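Local structure of coenzyme f420-dependent n5,n10-methylenetetrahydromethanopterin reductase (Methanopyrus kandleri, 1EZW) at residues E32-C37 / S57-G62; N118-D123 / Y153-T158; A197-D202 / E262-D267; I181-A186 / P208-G213. The protein catalyses the reversible reduction of methylenetetrahydromethanopterin to methyltetrahydromethanopterin with reduced coenzyme F420, a step of methanogenesis from carbon dioxide. All blocks are in the same frame, centred on the assembly; numbering follows the deposited sequence.

Overall arrangement
The four contacts run from the core of a TIM barrel to its fringe. Contact 1 is buried and joins two neighbouring parallel barrel strands by backbone hydrogen bonds. Contacts 3 and 4 lie in the outer layer and share helix 200-216: contact 3 uses its N-terminal cap, with buried polar side chains, whereas contact 4 uses its later turns, packed closely backbone to backbone on helix 180-189. Their nearest atoms are about 6 Å apart. Contact 2 is the most remote, its centre about 28 Å from that of the chain; there two loops meet through an amide, a lysine and a weak salt bridge, beside another subunit.

Contact 1: residues E32-C37 / S57-G62; sequences EYAWIC and SKIKLG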
loop_
_atom_site.group_PDB
_atom_site.type_symbol
_atom_site.label_atom_id
_atom_site.label_comp_id
_atom_site.label_asym_id
_atom_site.label_seq_id
_atom_site.Cartn_x
_atom_site.Cartn_y
_atom_site.Cartn_z
ATOM N N GLU A 32 10.558 -18.300 -0.982
ATOM C CA GLU A 32 10.287 -18.020 0.423
ATOM C C GLU A 32 11.119 -16.885 1.021
ATOM O O GLU A 32 10.850 -16.433 2.140
ATOM C CB GLU A 32 10.449 -19.298 1.245
ATOM C CG GLU A 32 9.348 -20.324 0.928
ATOM C CD GLU A 32 9.549 -21.645 1.656
ATOM O OE1 GLU A 32 9.354 -21.697 2.882
ATOM O OE2 GLU A 32 9.920 -22.628 0.991
ATOM N N TYR A 33 12.133 -16.443 0.296
ATOM C CA TYR A 33 12.949 -15.318 0.767
ATOM C C TYR A 33 13.180 -14.289 -0.295
ATOM O O TYR A 33 13.426 -14.642 -1.438
ATOM C CB TYR A 33 14.355 -15.784 1.192
ATOM C CG TYR A 33 14.330 -16.751 2.338
ATOM C CD1 TYR A 33 14.069 -18.115 2.131
ATOM C CD2 TYR A 33 14.547 -16.308 3.638
ATOM C CE1 TYR A 33 14.031 -19.010 3.204
ATOM C CE2 TYR A 33 14.516 -17.180 4.719
ATOM C CZ TYR A 33 14.254 -18.543 4.484
ATOM O OH TYR A 33 14.164 -19.399 5.560
ATOM N N ALA A 34 13.174 -13.000 0.092
ATOM C CA ALA A 34 13.499 -11.936 -0.876
ATOM C C ALA A 34 14.511 -11.026 -0.154
ATOM O O ALA A 34 14.233 -10.511 0.960
ATOM C CB ALA A 34 12.214 -11.114 -1.271
ATOM N N TRP A 35 15.649 -10.853 -0.802
ATOM C CA TRP A 35 16.761 -10.081 -0.273
ATOM C C TRP A 35 17.005 -8.862 -1.121
ATOM O O TRP A 35 17.108 -8.957 -2.337
ATOM C CB TRP A 35 18.045 -10.923 -0.295
ATOM C CG TRP A 35 17.961 -12.213 0.494
ATOM C CD1 TRP A 35 17.730 -13.493 0.009
ATOM C CD2 TRP A 35 18.171 -12.355 1.902
ATOM N NE1 TRP A 35 17.800 -14.400 1.034
ATOM C CE2 TRP A 35 18.069 -13.733 2.209
ATOM C CE3 TRP A 35 18.442 -11.447 2.941
ATOM C CZ2 TRP A 35 18.230 -14.236 3.522
ATOM C CZ3 TRP A 35 18.605 -11.953 4.251
ATOM C CH2 TRP A 35 18.495 -13.338 4.521
ATOM N N ILE A 36 17.136 -7.710 -0.469
ATOM C CA ILE A 36 17.369 -6.469 -1.210
ATOM C C ILE A 36 18.696 -5.895 -0.735
ATOM O O ILE A 36 18.898 -5.680 0.462
ATOM C CB ILE A 36 16.226 -5.439 -0.981
ATOM C CG1 ILE A 36 14.957 -5.929 -1.704
ATOM C CG2 ILE A 36 16.633 -4.073 -1.578
ATOM C CD1 ILE A 36 15.179 -5.976 -3.242
ATOM N N CYS A 37 19.613 -5.669 -1.669
ATOM C CA CYS A 37 20.940 -5.145 -1.344
ATOM C C CYS A 37 20.891 -3.755 -0.729
ATOM O O CYS A 37 19.941 -2.998 -0.942
ATOM C CB CYS A 37 21.783 -5.112 -2.605
ATOM S SG CYS A 37 21.639 -6.657 -3.460
ATOM N N SER A 57 2.483 -10.889 0.973
ATOM C CA SER A 57 1.940 -11.412 2.230
ATOM C C SER A 57 2.604 -12.601 2.878
ATOM O O SER A 57 2.280 -12.946 4.017
ATOM C CB SER A 57 0.455 -11.743 2.055
ATOM O OG SER A 57 -0.240 -10.484 1.983
ATOM N N LYS A 58 3.468 -13.286 2.149
ATOM C CA LYS A 58 4.074 -14.527 2.672
ATOM C C LYS A 58 5.585 -14.578 2.611
ATOM O O LYS A 58 6.254 -15.167 3.489
ATOM C CB LYS A 58 3.562 -15.726 1.828
ATOM C CG LYS A 58 2.052 -15.875 1.655
ATOM C CD LYS A 58 1.776 -17.072 0.659
ATOM C CE LYS A 58 0.280 -17.358 0.438
ATOM N NZ LYS A 58 -0.053 -18.436 -0.563
ATOM N N ILE A 59 6.155 -13.996 1.561
ATOM C CA ILE A 59 7.597 -14.107 1.404
ATOM C C ILE A 59 8.350 -13.354 2.511
ATOM O O ILE A 59 7.911 -12.286 2.953
ATOM C CB ILE A 59 8.004 -13.614 -0.010
ATOM C CG1 ILE A 59 9.415 -14.068 -0.351
ATOM C CG2 ILE A 59 7.873 -12.096 -0.096
ATOM C CD1 ILE A 59 9.715 -13.847 -1.875
ATOM N N LYS A 60 9.461 -13.934 2.974
ATOM C CA LYS A 60 10.279 -13.242 3.985
ATOM C C LYS A 60 11.076 -12.176 3.254
ATOM O O LYS A 60 11.478 -12.343 2.090
ATOM C CB LYS A 60 11.135 -14.245 4.743
ATOM C CG LYS A 60 10.219 -15.176 5.554
ATOM C CD LYS A 60 10.973 -16.291 6.319
ATOM C CE LYS A 60 10.925 -17.607 5.594
ATOM N NZ LYS A 60 11.301 -18.709 6.568
ATOM N N LEU A 61 11.262 -11.046 3.954
ATOM C CA LEU A 61 11.856 -9.792 3.426
ATOM C C LEU A 61 12.987 -9.213 4.259
ATOM O O LEU A 61 12.826 -9.083 5.462
ATOM C CB LEU A 61 10.764 -8.660 3.419
ATOM C CG LEU A 61 9.850 -8.051 2.345
ATOM C CD1 LEU A 61 9.853 -8.860 1.071
ATOM C CD2 LEU A 61 8.421 -7.919 2.918
ATOM N N GLY A 62 14.115 -8.864 3.656
ATOM C CA GLY A 62 15.096 -8.157 4.474
ATOM C C GLY A 62 16.273 -7.716 3.681
ATOM O O GLY A 62 16.458 -8.070 2.485
HETATM O O HOH W 1 8.063 -17.322 3.217
HETATM O O HOH W 2 10.790 -20.488 4.738
#
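Y33 and K60 stand side by side on one face of the barrel sheet, pointing the same way from adjacent parallel strands. The lysine chain bends at its third torsion (chi3 -100°), which carries CE over the face of the tyrosine ring, 4.0 Å from its centroid in a CH-pi contact. NZ then reaches past the ring to donate to the tyrosine hydroxyl, K60 NZ to Y33 OH being 3.1 Å. W35 follows on this face, its indole NE1 bonded to Q321. On the other face lies A34, whose CB meets I59 CD1 at 3.8 Å; I59, just before the second strand, lays CG1 against the backbone of E32 and Y33.

Between the faces run four backbone bonds, from K60 N to E32 O (3.0 Å), A34 N to K60 O (2.7 Å), G62 N to A34 O (3.2 Å) and I36 N to G62 O (3.1 Å). This is the pairing of a beta-alpha-beta crossover through helix 45-54. S57 belongs with T56 to the magnesium site.

An alanine in place of Y33 removes ring and hydroxyl alike, and the K60 chain would probably be freer to turn. K60 thus meets Y33 twice, over the ring through CE, which the ammonium would be expected to polarise, and at the hydroxyl through NZ; in the conformer of E32 given, a water also links NZ to OE1.

Contact 2: residues N118-D123 / Y153-T158; sequences NPEAED and YVKTGT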
loop_
_atom_site.group_PDB
_atom_site.type_symbol
_atom_site.label_atom_id
_atom_site.label_comp_id
_atom_site.label_asym_id
_atom_site.label_seq_id
_atom_site.Cartn_x
_atom_site.Cartn_y
_atom_site.Cartn_z
ATOM N N ASN A 118 31.890 3.610 19.095
ATOM C CA ASN A 118 32.382 3.644 20.474
ATOM C C ASN A 118 33.340 4.853 20.439
ATOM O O ASN A 118 34.543 4.707 20.225
ATOM C CB ASN A 118 33.133 2.364 20.837
ATOM C CG ASN A 118 33.533 2.348 22.316
ATOM O OD1 ASN A 118 33.497 3.379 22.952
ATOM N ND2 ASN A 118 33.913 1.196 22.842
ATOM N N PRO A 119 32.800 6.065 20.643
ATOM C CA PRO A 119 33.517 7.337 20.629
ATOM C C PRO A 119 34.756 7.420 21.495
ATOM O O PRO A 119 35.698 8.136 21.150
ATOM C CB PRO A 119 32.435 8.340 21.042
ATOM C CG PRO A 119 31.201 7.709 20.416
ATOM C CD PRO A 119 31.375 6.313 20.944
ATOM N N GLU A 120 34.785 6.696 22.599
ATOM C CA GLU A 120 35.988 6.781 23.424
ATOM C C GLU A 120 37.075 5.803 23.024
ATOM O O GLU A 120 38.201 5.884 23.521
ATOM C CB GLU A 120 35.643 6.635 24.904
ATOM C CG GLU A 120 34.694 5.520 25.245
ATOM C CD GLU A 120 34.154 5.644 26.677
ATOM O OE1 GLU A 120 34.903 5.348 27.636
ATOM O OE2 GLU A 120 32.986 6.064 26.847
ATOM N N ALA A 121 36.767 4.888 22.112
ATOM C CA ALA A 121 37.770 3.917 21.669
ATOM C C ALA A 121 38.488 4.431 20.443
ATOM O O ALA A 121 37.962 5.262 19.698
ATOM C CB ALA A 121 37.101 2.564 21.358
ATOM N N GLU A 122 39.699 3.939 20.217
ATOM C CA GLU A 122 40.418 4.354 19.030
ATOM C C GLU A 122 40.990 3.138 18.341
ATOM O O GLU A 122 41.302 3.181 17.162
ATOM C CB GLU A 122 41.538 5.333 19.382
ATOM C CG GLU A 122 42.503 4.826 20.437
ATOM C CD GLU A 122 43.592 5.841 20.755
ATOM O OE1 GLU A 122 43.248 7.009 21.066
ATOM O OE2 GLU A 122 44.784 5.465 20.708
ATOM N N ASP A 123 41.114 2.046 19.087
ATOM C CA ASP A 123 41.669 0.812 18.544
ATOM C C ASP A 123 40.824 0.170 17.432
ATOM O O ASP A 123 39.588 0.078 17.538
ATOM C CB ASP A 123 41.814 -0.212 19.667
ATOM C CG ASP A 123 42.775 0.245 20.745
ATOM O OD1 ASP A 123 42.734 -0.363 21.823
ATOM O OD2 ASP A 123 43.566 1.193 20.498
ATOM N N TYR A 153 33.481 -2.017 19.232
ATOM C CA TYR A 153 33.035 -1.223 18.080
ATOM C C TYR A 153 31.809 -0.363 18.409
ATOM O O TYR A 153 31.610 0.681 17.815
ATOM C CB TYR A 153 32.777 -2.176 16.878
ATOM C CG TYR A 153 31.474 -1.953 16.113
ATOM C CD1 TYR A 153 31.423 -1.133 14.977
ATOM C CD2 TYR A 153 30.294 -2.547 16.555
ATOM C CE1 TYR A 153 30.212 -0.917 14.302
ATOM C CE2 TYR A 153 29.072 -2.330 15.879
ATOM C CZ TYR A 153 29.049 -1.523 14.769
ATOM O OH TYR A 153 27.820 -1.315 14.143
ATOM N N VAL A 154 31.005 -0.788 19.370
ATOM C CA VAL A 154 29.860 0.027 19.747
ATOM C C VAL A 154 29.722 -0.002 21.253
ATOM O O VAL A 154 29.866 -1.054 21.888
ATOM C CB VAL A 154 28.515 -0.479 19.075
ATOM C CG1 VAL A 154 28.221 -1.941 19.437
ATOM C CG2 VAL A 154 27.378 0.409 19.532
ATOM N N LYS A 155 29.480 1.173 21.824
ATOM C CA LYS A 155 29.223 1.290 23.249
ATOM C C LYS A 155 27.966 2.148 23.358
ATOM O O LYS A 155 27.942 3.281 22.922
ATOM C CB LYS A 155 30.393 1.949 24.006
ATOM C CG LYS A 155 30.050 2.122 25.495
ATOM C CD LYS A 155 31.216 2.789 26.276
ATOM C CE LYS A 155 30.791 3.022 27.737
ATOM N NZ LYS A 155 31.929 3.461 28.592
ATOM N N THR A 156 26.912 1.593 23.930
ATOM C CA THR A 156 25.672 2.353 24.070
ATOM C C THR A 156 25.546 2.892 25.485
ATOM O O THR A 156 26.360 2.562 26.377
ATOM C CB THR A 156 24.443 1.458 23.862
ATOM O OG1 THR A 156 24.305 0.543 24.957
ATOM C CG2 THR A 156 24.569 0.647 22.570
ATOM N N GLY A 157 24.555 3.756 25.675
ATOM C CA GLY A 157 24.196 4.222 26.999
ATOM C C GLY A 157 23.068 3.259 27.373
ATOM O O GLY A 157 23.062 2.109 26.937
ATOM N N THR A 158 22.110 3.675 28.195
ATOM C CA THR A 158 20.990 2.791 28.528
ATOM C C THR A 158 19.917 3.169 27.532
ATOM O O THR A 158 19.179 4.123 27.720
ATOM C CB THR A 158 20.530 3.030 29.963
ATOM O OG1 THR A 158 21.619 2.634 30.819
ATOM C CG2 THR A 158 19.312 2.218 30.282
#
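K155 lays its aliphatic root against the side-chain amide of N118. The lysine CB is almost equally far from three atoms of that group, 3.6 Å from N118 CG, 3.6 Å from N118 OD1 and 3.8 Å from N118 ND2, and therefore rests over the flat of the amide. From there the fully extended lysine runs on to E120, where K155 NZ meets E120 OE2 at 3.3 Å in a weak hydrogen bond that is also a salt bridge. E120 carries its CG between the backbone N and the carbonyl carbon (chi1 46°), which brings the carboxylate round to the lysine tip.

N118 and E120 are held in step by a type I turn from N118 to A121, closed by A121 N donating to N118 O at 2.9 Å. The backbones themselves come close without bonding here: N118 N is 3.2 Å from Y153 O, but at a poor angle. A little farther out, the amide of N118 gives a weak hydrogen bond from ND2 to G151 O, K155 pairs through its backbone with W117, and the backbone N atoms of Y153 and V154 both donate to the carboxylate of E133.

E133 belongs to helix 127-142, which separates the two loops in sequence and also receives V154 on V137. V154 touches P73 of helix 73-86 as well, while P119 packs on G107 of a third subunit, so the paired loops lie between the chain's own helices and a neighbouring chain.

Contact 3: residues A197-D202 / E262-D267; sequences ASNPKD and ERHGID
The capping box that opens helix 200-216, made by N199 and D202, is met by R263 and H264 at the C-terminal end of helix 258-263. D202 OD1 accepts from both of them. H264 NE2 donates at 2.8 Å to D202 OD1 from within its own ring plane, approaching on the syn side but 30° out of the carboxylate plane; R263 NH2 meets the anti lone pair of the same D202 OD1 at 2.9 Å, the oxygen lying close to the guanidinium plane, and adds a salt bridge. The two bonds are fairly straight, at 163° and 155°, and this buried oxygen is thereby gripped from two directions, which fixes the rotation of the carboxylate.

In the box itself, N199 OD1 accepts from K201 N at 3.0 Å, while D202 OD2 takes a weak bond from N199 N. The other helix ends in a Schellman motif, with G265 at positive phi and its N bonded to E262 O. Helix 200-216 follows barrel strand 192-196, so the contact ties this outer helix to the chain between strands 225-229 and 321-324.

With an alanine at D202, H264 NE2 and R263 NH2 both lose this acceptor, and the imidazole would probably be freer to turn.

Around that ring, N199 OD1 lies at the edge, 3.5 Å from H264 CE1, and R263 CG sits over one face toward the rim. K201, bent at its last two torsions, brings NZ to a water that also bonds H264 ND1. F298 of helix 292-298 meets the imidazole edge-to-face.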
loop_
_atom_site.group_PDB
_atom_site.type_symbol
_atom_site.label_atom_id
_atom_site.label_comp_id
_atom_site.label_asym_id
_atom_site.label_seq_id
_atom_site.Cartn_x
_atom_site.Cartn_y
_atom_site.Cartn_z
ATOM N N ALA A 197 28.456 -17.320 -4.197
ATOM C CA ALA A 197 29.059 -18.376 -5.026
ATOM C C ALA A 197 27.950 -19.149 -5.689
ATOM O O ALA A 197 26.835 -19.207 -5.162
ATOM C CB ALA A 197 29.919 -19.328 -4.130
ATOM N N SER A 198 28.263 -19.804 -6.815
ATOM C CA SER A 198 27.260 -20.544 -7.561
ATOM C C SER A 198 27.665 -21.980 -7.928
ATOM O O SER A 198 26.932 -22.655 -8.645
ATOM C CB SER A 198 26.957 -19.772 -8.868
ATOM O OG SER A 198 26.619 -18.410 -8.584
ATOM N N ASN A 199 28.787 -22.447 -7.396
ATOM C CA ASN A 199 29.293 -23.776 -7.808
ATOM C C ASN A 199 29.569 -24.702 -6.609
ATOM O O ASN A 199 29.960 -24.249 -5.536
ATOM C CB ASN A 199 30.543 -23.498 -8.659
ATOM C CG ASN A 199 31.139 -24.758 -9.287
ATOM O OD1 ASN A 199 31.782 -25.566 -8.604
ATOM N ND2 ASN A 199 30.927 -24.926 -10.583
ATOM N N PRO A 200 29.316 -26.018 -6.759
ATOM C CA PRO A 200 29.546 -26.969 -5.674
ATOM C C PRO A 200 30.930 -26.878 -5.032
ATOM O O PRO A 200 31.038 -27.044 -3.817
ATOM C CB PRO A 200 29.303 -28.327 -6.355
ATOM C CG PRO A 200 28.189 -27.967 -7.349
ATOM C CD PRO A 200 28.812 -26.721 -7.955
ATOM N N LYS A 201 31.965 -26.596 -5.823
ATOM C CA LYS A 201 33.320 -26.531 -5.273
ATOM C C LYS A 201 33.504 -25.437 -4.235
ATOM O O LYS A 201 34.308 -25.565 -3.301
ATOM C CB LYS A 201 34.353 -26.380 -6.400
ATOM C CG LYS A 201 34.481 -27.685 -7.203
ATOM C CD LYS A 201 35.698 -27.683 -8.133
ATOM C CE LYS A 201 35.516 -26.833 -9.352
ATOM N NZ LYS A 201 34.456 -27.357 -10.261
ATOM N N ASP A 202 32.756 -24.348 -4.395
ATOM C CA ASP A 202 32.864 -23.262 -3.443
ATOM C C ASP A 202 32.304 -23.717 -2.114
ATOM O O ASP A 202 32.838 -23.374 -1.061
ATOM C CB ASP A 202 32.073 -22.055 -3.958
ATOM C CG ASP A 202 32.551 -21.605 -5.301
ATOM O OD1 ASP A 202 33.760 -21.324 -5.436
ATOM O OD2 ASP A 202 31.726 -21.529 -6.231
ATOM N N GLU A 262 41.908 -20.374 -9.460
ATOM C CA GLU A 262 42.632 -21.638 -9.489
ATOM C C GLU A 262 41.666 -22.784 -9.239
ATOM O O GLU A 262 41.695 -23.799 -9.945
ATOM C CB GLU A 262 43.717 -21.652 -8.409
ATOM C CG GLU A 262 44.483 -22.961 -8.333
ATOM C CD GLU A 262 45.507 -22.978 -7.203
ATOM O OE1 GLU A 262 45.115 -22.780 -6.027
ATOM O OE2 GLU A 262 46.703 -23.201 -7.488
ATOM N N ARG A 263 40.818 -22.621 -8.226
ATOM C CA ARG A 263 39.812 -23.626 -7.865
ATOM C C ARG A 263 38.951 -24.059 -9.057
ATOM O O ARG A 263 38.610 -25.233 -9.195
ATOM C CB ARG A 263 38.883 -23.058 -6.764
ATOM C CG ARG A 263 37.657 -23.906 -6.405
ATOM C CD ARG A 263 36.724 -23.117 -5.459
ATOM N NE ARG A 263 37.428 -22.745 -4.239
ATOM C CZ ARG A 263 37.053 -21.790 -3.395
ATOM N NH1 ARG A 263 37.790 -21.556 -2.322
ATOM N NH2 ARG A 263 35.958 -21.061 -3.615
ATOM N N HIS A 264 38.611 -23.104 -9.915
ATOM C CA HIS A 264 37.734 -23.372 -11.043
ATOM C C HIS A 264 38.482 -23.544 -12.360
ATOM O O HIS A 264 37.873 -23.578 -13.424
ATOM C CB HIS A 264 36.670 -22.248 -11.130
ATOM C CG HIS A 264 35.726 -22.223 -9.954
ATOM N ND1 HIS A 264 34.771 -23.197 -9.745
ATOM C CD2 HIS A 264 35.678 -21.417 -8.863
ATOM C CE1 HIS A 264 34.180 -22.998 -8.578
ATOM N NE2 HIS A 264 34.712 -21.922 -8.022
ATOM N N GLY A 265 39.804 -23.669 -12.259
ATOM C CA GLY A 265 40.643 -23.863 -13.432
ATOM C C GLY A 265 40.435 -22.797 -14.481
ATOM O O GLY A 265 40.395 -23.090 -15.685
ATOM N N ILE A 266 40.315 -21.554 -14.034
ATOM C CA ILE A 266 40.074 -20.450 -14.949
ATOM C C ILE A 266 41.309 -19.953 -15.689
ATOM O O ILE A 266 42.385 -19.844 -15.110
ATOM C CB ILE A 266 39.437 -19.255 -14.211
ATOM C CG1 ILE A 266 38.089 -19.680 -13.616
ATOM C CG2 ILE A 266 39.227 -18.099 -15.163
ATOM C CD1 ILE A 266 37.047 -20.123 -14.659
ATOM N N ASP A 267 41.129 -19.644 -16.969
ATOM C CA ASP A 267 42.203 -19.126 -17.816
ATOM C C ASP A 267 42.586 -17.781 -17.198
ATOM O O ASP A 267 41.972 -16.754 -17.499
ATOM C CB ASP A 267 41.684 -18.920 -19.248
ATOM C CG ASP A 267 42.774 -18.518 -20.227
ATOM O OD1 ASP A 267 43.646 -17.710 -19.851
ATOM O OD2 ASP A 267 42.732 -18.993 -21.389
HETATM O O HOH W 3 34.350 -25.100 -11.762
#

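Contact 4: residues I181-A186 / P208-G213; sequences IMLKTA and PKIEEG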
loop_
_atom_site.group_PDB
_atom_site.type_symbol
_atom_site.label_atom_id
_atom_site.label_comp_id
_atom_site.label_asym_id
_atom_site.label_seq_id
_atom_site.Cartn_x
_atom_site.Cartn_y
_atom_site.Cartn_z
ATOM N N ILE A 181 37.391 -16.765 8.365
ATOM C CA ILE A 181 37.001 -16.154 9.630
ATOM C C ILE A 181 35.497 -15.851 9.645
ATOM O O ILE A 181 34.800 -16.150 10.618
ATOM C CB ILE A 181 37.774 -14.844 9.894
ATOM C CG1 ILE A 181 39.277 -15.119 9.892
ATOM C CG2 ILE A 181 37.352 -14.259 11.255
ATOM C CD1 ILE A 181 40.100 -13.842 9.884
ATOM N N MET A 182 34.994 -15.249 8.574
ATOM C CA MET A 182 33.565 -14.951 8.541
ATOM C C MET A 182 32.717 -16.209 8.485
ATOM O O MET A 182 31.651 -16.283 9.096
ATOM C CB MET A 182 33.251 -14.047 7.345
ATOM C CG MET A 182 33.759 -12.650 7.537
ATOM S SD MET A 182 32.919 -11.824 8.933
ATOM C CE MET A 182 33.702 -10.344 8.867
ATOM N N LEU A 183 33.172 -17.219 7.749
ATOM C CA LEU A 183 32.416 -18.465 7.666
ATOM C C LEU A 183 32.332 -19.139 9.015
ATOM O O LEU A 183 31.291 -19.638 9.403
ATOM C CB LEU A 183 33.053 -19.431 6.653
ATOM C CG LEU A 183 32.904 -19.075 5.160
ATOM C CD1 LEU A 183 33.873 -19.949 4.340
ATOM C CD2 LEU A 183 31.441 -19.336 4.701
ATOM N N LYS A 184 33.451 -19.168 9.738
ATOM C CA LYS A 184 33.430 -19.797 11.050
ATOM C C LYS A 184 32.530 -19.005 12.037
ATOM O O LYS A 184 31.746 -19.574 12.800
ATOM C CB LYS A 184 34.874 -19.881 11.560
ATOM C CG LYS A 184 35.035 -20.798 12.718
ATOM C CD LYS A 184 36.534 -20.910 13.077
ATOM C CE LYS A 184 36.728 -21.899 14.217
ATOM N NZ LYS A 184 35.848 -21.507 15.342
ATOM N N THR A 185 32.636 -17.683 11.989
ATOM C CA THR A 185 31.814 -16.838 12.863
ATOM C C THR A 185 30.318 -17.055 12.577
ATOM O O THR A 185 29.494 -17.111 13.484
ATOM C CB THR A 185 32.169 -15.348 12.638
ATOM O OG1 THR A 185 33.569 -15.167 12.925
ATOM C CG2 THR A 185 31.319 -14.419 13.562
ATOM N N ALA A 186 29.977 -17.164 11.300
ATOM C CA ALA A 186 28.584 -17.364 10.922
ATOM C C ALA A 186 28.088 -18.719 11.449
ATOM O O ALA A 186 26.983 -18.835 11.937
ATOM C CB ALA A 186 28.451 -17.263 9.378
ATOM N N PRO A 208 32.526 -26.923 5.383
ATOM C CA PRO A 208 33.273 -27.457 6.536
ATOM C C PRO A 208 33.670 -26.349 7.539
ATOM O O PRO A 208 33.735 -26.593 8.745
ATOM C CB PRO A 208 34.495 -28.112 5.870
ATOM C CG PRO A 208 33.891 -28.618 4.570
ATOM C CD PRO A 208 33.156 -27.337 4.124
ATOM N N LYS A 209 33.947 -25.150 7.043
ATOM C CA LYS A 209 34.311 -24.069 7.940
ATOM C C LYS A 209 33.119 -23.536 8.711
ATOM O O LYS A 209 33.248 -23.164 9.877
ATOM C CB LYS A 209 35.048 -22.972 7.184
ATOM C CG LYS A 209 36.553 -23.242 7.161
ATOM C CD LYS A 209 37.102 -23.220 8.601
ATOM C CE LYS A 209 38.624 -23.428 8.674
ATOM N NZ LYS A 209 39.030 -24.758 8.155
ATOM N N ILE A 210 31.952 -23.494 8.061
ATOM C CA ILE A 210 30.744 -23.091 8.754
ATOM C C ILE A 210 30.499 -24.164 9.829
ATOM O O ILE A 210 30.198 -23.870 10.983
ATOM C CB ILE A 210 29.516 -23.060 7.765
ATOM C CG1 ILE A 210 29.764 -21.952 6.729
ATOM C CG2 ILE A 210 28.199 -22.957 8.568
ATOM C CD1 ILE A 210 28.757 -21.997 5.533
ATOM N N GLU A 211 30.670 -25.433 9.450
ATOM C CA GLU A 211 30.412 -26.509 10.396
ATOM C C GLU A 211 31.356 -26.441 11.591
ATOM O O GLU A 211 30.942 -26.736 12.702
ATOM C CB GLU A 211 30.530 -27.883 9.711
ATOM C CG GLU A 211 30.156 -29.016 10.673
ATOM C CD GLU A 211 29.963 -30.350 9.988
ATOM O OE1 GLU A 211 30.672 -30.614 8.992
ATOM O OE2 GLU A 211 29.111 -31.144 10.467
ATOM N N GLU A 212 32.595 -26.038 11.369
ATOM C CA GLU A 212 33.574 -25.923 12.461
ATOM C C GLU A 212 33.099 -24.899 13.502
ATOM O O GLU A 212 33.173 -25.124 14.717
ATOM C CB GLU A 212 34.900 -25.491 11.882
ATOM C CG GLU A 212 36.051 -25.501 12.859
ATOM C CD GLU A 212 37.300 -25.053 12.147
ATOM O OE1 GLU A 212 37.627 -25.649 11.100
ATOM O OE2 GLU A 212 37.945 -24.105 12.602
ATOM N N GLY A 213 32.577 -23.768 13.025
ATOM C CA GLY A 213 32.070 -22.782 13.956
ATOM C C GLY A 213 30.833 -23.269 14.684
ATOM O O GLY A 213 30.642 -22.992 15.872
#
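The carboxylate of E212, the flat side-chain group of this contact, meets the aliphatic end of K184 at one of its oxygens, with K184 CE only 3.0 Å from E212 OE2. At the other oxygen, and from within the same helix, K209 NZ makes a weak and doubtful salt bridge to OE1 in the conformer given. K184 runs out extended as far as CE and then bends (chi4 -53°), which turns its ammonium aside: K184 NZ stays 4.3 Å from E212 OE2, beyond a salt bridge, and pairs instead with E216. The carboxylate therefore touches carbon next to the charge, a methylene whose hydrogens the ammonium would be expected to polarise.

Helices 180-189 and 200-216, which come before and after barrel strand 192-196 in the chain, are neighbours in the outer helical layer of the TIM barrel, and their segments cross at -47° with axes just 6.7 Å apart. Such closeness depends on G213. A CB on that residue would fall on the carbonyl oxygen of K184, whereas the bare G213 CA sits 3.4 Å from K184 O in a CA-H...O contact. Two more of these contacts link the backbones, from I210 CA to L183 O and, in the reverse sense, from K184 CA to K209 O, each at 3.6 Å.

L183 and I210 cross at a slant, L183 CD2 lying 3.7 Å from I210 CG1. The isoleucine also reaches V193 of the intervening strand, which A186 touches from the first helix. T185, facing the other way, packs on A128 of helix 127-142.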